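Local coordinates for protein thiosulfate sulfurtransferase YnjE (Escherichia coli, PDB 2WLR) that transfers sulfur from thiosulfate to cyanide as a periplasmic monomer built from rhodanese repeats, working through a cysteine persulfide intermediate, at residues A[186-191]-A[264-269]. Residues are numbered along the deposited sequence; the frame is centred on the assembly and turned at random.
Sequences VSDEQL and VKIPAQ
Ile-266 and Pro-267 lie against Asp-188, in the first turn of helix 188-197 of the central rhodanese repeat, and illustrate how a linker can be laid over the flank of an alpha/beta domain by van der Waals packing. The linker runs from helix 238-243 toward strand 273-274 of the next parallel sheet. On the packed side, the CG2 branch of Ile-266, set anti to its own amide nitrogen, meets Asp-188 CB at 3.9 Å, and the Ile-266 side chain also touches Lys-192 and Leu-195 farther along the helix. Deeper in, Leu-191 is buried against Ile-222 and Tyr-225 of helix 213-226. The other side is loose: Glu-189, in the same turn, is exposed and points away from the linker. Ser-187 N-caps the helix, its OG accepting from Gln-190 N at 3.2 Å with a nearly straight N-H...O angle of 164°. The two oxygens of the Asp-188 carboxylate have different partners. OD1 is hydrogen-bonded to Tyr-225 OH, which probably steadies the group, while OD2 reaches the ring of Pro-267. The peptide bond between Ile-266 and Pro-267 is cis, which probably helps to turn the linker here; Asp-188 OD2 lies 3.6 Å from Pro-267 CD.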
ATOM      1  N   VAL A 186      16.972 -14.476  -0.123  1.00 10.57           N
ATOM      2  CA  VAL A 186      17.659 -15.786  -0.095  1.00 10.70           C
ATOM      3  C   VAL A 186      17.331 -16.650  -1.327  1.00 10.48           C
ATOM      4  O   VAL A 186      16.417 -16.373  -2.102  1.00 10.58           O
ATOM      5  CB  VAL A 186      17.339 -16.540   1.236  1.00 10.21           C
ATOM      6  CG1 VAL A 186      17.836 -15.694   2.469  1.00 11.10           C
ATOM      7  CG2 VAL A 186      15.838 -16.890   1.344  1.00 11.13           C
ATOM      8  N   SER A 187      18.097 -17.725  -1.485  1.00 10.08           N
ATOM      9  CA  SER A 187      17.935 -18.619  -2.613  1.00  9.73           C
ATOM     10  C   SER A 187      16.561 -19.277  -2.646  1.00  9.97           C
ATOM     11  O   SER A 187      15.887 -19.398  -1.615  1.00  9.84           O
ATOM     12  CB  SER A 187      19.005 -19.703  -2.599  1.00  9.21           C
ATOM     13  OG  SER A 187      18.787 -20.583  -1.504  1.00 11.86           O
ATOM     14  N   ASP A 188      16.187 -19.770  -3.821  1.00  9.86           N
ATOM     15  CA  ASP A 188      14.916 -20.492  -3.981  1.00 10.43           C
ATOM     16  C   ASP A 188      14.837 -21.652  -2.987  1.00 10.81           C
ATOM     17  O   ASP A 188      13.808 -21.867  -2.372  1.00 10.30           O
ATOM     18  CB  ASP A 188      14.725 -20.985  -5.414  1.00 11.04           C
ATOM     19  CG  ASP A 188      14.665 -19.847  -6.422  1.00 12.73           C
ATOM     20  OD1 ASP A 188      14.318 -18.693  -6.021  1.00 12.47           O
ATOM     21  OD2 ASP A 188      14.942 -20.119  -7.594  1.00 14.28           O
ATOM     22  N   GLU A 189      15.937 -22.381  -2.803  1.00 11.05           N
ATOM     23  CA  GLU A 189      15.935 -23.511  -1.867  1.00 12.10           C
ATOM     24  C   GLU A 189      15.688 -23.083  -0.425  1.00 11.19           C
ATOM     25  O   GLU A 189      15.035 -23.784   0.370  1.00 10.97           O
ATOM     26  CB  GLU A 189      17.282 -24.292  -1.853  1.00 13.91           C
ATOM     27  CG  GLU A 189      18.153 -24.511  -3.051  1.00 18.77           C
ATOM     28  CD  GLU A 189      18.881 -23.282  -3.619  1.00 17.18           C
ATOM     29  OE1 GLU A 189      20.108 -23.020  -3.378  1.00 18.06           O
ATOM     30  OE2 GLU A 189      18.223 -22.650  -4.429  1.00 17.73           O
ATOM     31  N   GLN A 190      16.311 -21.980  -0.013  1.00 10.37           N
ATOM     32  CA  GLN A 190      16.057 -21.432   1.310  1.00 10.21           C
ATOM     33  C   GLN A 190      14.628 -20.896   1.429  1.00 10.02           C
ATOM     34  O   GLN A 190      14.004 -21.070   2.471  1.00  9.70           O
ATOM     35  CB  GLN A 190      17.079 -20.354   1.709  1.00 11.85           C
ATOM     36  CG  GLN A 190      18.464 -20.904   1.976  1.00 13.53           C
ATOM     37  CD  GLN A 190      18.587 -21.762   3.235  1.00 19.86           C
ATOM     38  OE1 GLN A 190      19.654 -22.345   3.496  1.00 24.36           O
ATOM     39  NE2 GLN A 190      17.532 -21.835   4.016  1.00 19.89           N
ATOM     40  N   LEU A 191      14.085 -20.284   0.383  1.00 10.13           N
ATOM     41  CA  LEU A 191      12.670 -19.896   0.416  1.00 10.19           C
ATOM     42  C   LEU A 191      11.753 -21.098   0.595  1.00 10.20           C
ATOM     43  O   LEU A 191      10.796 -21.059   1.353  1.00  9.47           O
ATOM     44  CB  LEU A 191      12.259 -19.115  -0.843  1.00 10.98           C
ATOM     45  CG  LEU A 191      12.912 -17.733  -1.001  1.00 11.06           C
ATOM     46  CD1 LEU A 191      12.427 -17.125  -2.323  1.00 11.77           C
ATOM     47  CD2 LEU A 191      12.624 -16.809   0.146  1.00 11.62           C
ATOM     48  N   VAL A 264       4.023 -26.511  -6.209  1.00 14.03           N
ATOM     49  CA  VAL A 264       4.504 -26.056  -7.512  1.00 14.09           C
ATOM     50  C   VAL A 264       6.013 -25.833  -7.407  1.00 14.35           C
ATOM     51  O   VAL A 264       6.556 -25.711  -6.297  1.00 14.62           O
ATOM     52  CB  VAL A 264       3.857 -24.716  -7.975  1.00 14.25           C
ATOM     53  CG1 VAL A 264       2.356 -24.851  -8.115  1.00 15.81           C
ATOM     54  CG2 VAL A 264       4.225 -23.555  -7.022  1.00 14.98           C
ATOM     55  N   LYS A 265       6.687 -25.760  -8.554  1.00 15.09           N
ATOM     56  CA  LYS A 265       8.116 -25.469  -8.573  1.00 16.30           C
ATOM     57  C   LYS A 265       8.352 -23.998  -8.242  1.00 15.66           C
ATOM     58  O   LYS A 265       7.685 -23.118  -8.787  1.00 16.03           O
ATOM     59  CB  LYS A 265       8.756 -25.794  -9.929  1.00 17.71           C
ATOM     60  CG  LYS A 265       8.892 -27.269 -10.213  1.00 23.10           C
ATOM     61  CD  LYS A 265       9.920 -27.491 -11.293  1.00 26.63           C
ATOM     62  CE  LYS A 265       9.901 -28.915 -11.800  1.00 29.82           C
ATOM     63  NZ  LYS A 265      10.546 -28.943 -13.138  1.00 31.41           N
ATOM     64  N   ILE A 266       9.325 -23.748  -7.375  1.00 15.18           N
ATOM     65  CA  ILE A 266       9.736 -22.395  -7.002  1.00 14.94           C
ATOM     66  C   ILE A 266      10.898 -22.011  -7.927  1.00 14.47           C
ATOM     67  O   ILE A 266      11.817 -22.817  -8.120  1.00 15.69           O
ATOM     68  CB  ILE A 266      10.183 -22.392  -5.536  1.00 14.82           C
ATOM     69  CG1 ILE A 266       8.986 -22.687  -4.639  1.00 15.47           C
ATOM     70  CG2 ILE A 266      10.842 -21.059  -5.135  1.00 14.03           C
ATOM     71  CD1 ILE A 266       9.331 -23.002  -3.182  1.00 14.38           C
ATOM     72  N   PRO A 267      10.854 -20.821  -8.549  1.00 13.70           N
ATOM     73  CA  PRO A 267       9.836 -19.773  -8.371  1.00 13.36           C
ATOM     74  C   PRO A 267       8.759 -19.827  -9.441  1.00 13.29           C
ATOM     75  O   PRO A 267       9.069 -19.995 -10.606  1.00 13.62           O
ATOM     76  CB  PRO A 267      10.638 -18.487  -8.546  1.00 13.74           C
ATOM     77  CG  PRO A 267      11.673 -18.853  -9.617  1.00 13.87           C
ATOM     78  CD  PRO A 267      11.928 -20.372  -9.458  1.00 14.42           C
ATOM     79  N   ALA A 268       7.499 -19.650  -9.065  1.00 12.00           N
ATOM     80  CA  ALA A 268       6.404 -19.660 -10.025  1.00 12.03           C
ATOM     81  C   ALA A 268       6.249 -18.341 -10.775  1.00 12.13           C
ATOM     82  O   ALA A 268       5.714 -18.322 -11.885  1.00 13.22           O
ATOM     83  CB  ALA A 268       5.122 -19.974  -9.336  1.00 12.19           C
ATOM     84  N   GLN A 269       6.715 -17.238 -10.178  1.00 10.24           N
ATOM     85  CA  GLN A 269       6.537 -15.911 -10.774  1.00 10.82           C
ATOM     86  C   GLN A 269       7.859 -15.144 -10.824  1.00 10.95           C
ATOM     87  O   GLN A 269       8.000 -14.090 -10.200  1.00  9.79           O
ATOM     88  CB  GLN A 269       5.465 -15.129 -10.009  1.00 10.55           C
ATOM     89  CG  GLN A 269       4.123 -15.833  -9.929  1.00 12.96           C
ATOM     90  CD  GLN A 269       3.456 -16.098 -11.266  1.00 16.25           C
ATOM     91  OE1 GLN A 269       3.717 -15.423 -12.256  1.00 16.18           O
ATOM     92  NE2 GLN A 269       2.582 -17.097 -11.297  1.00 15.65           N
TER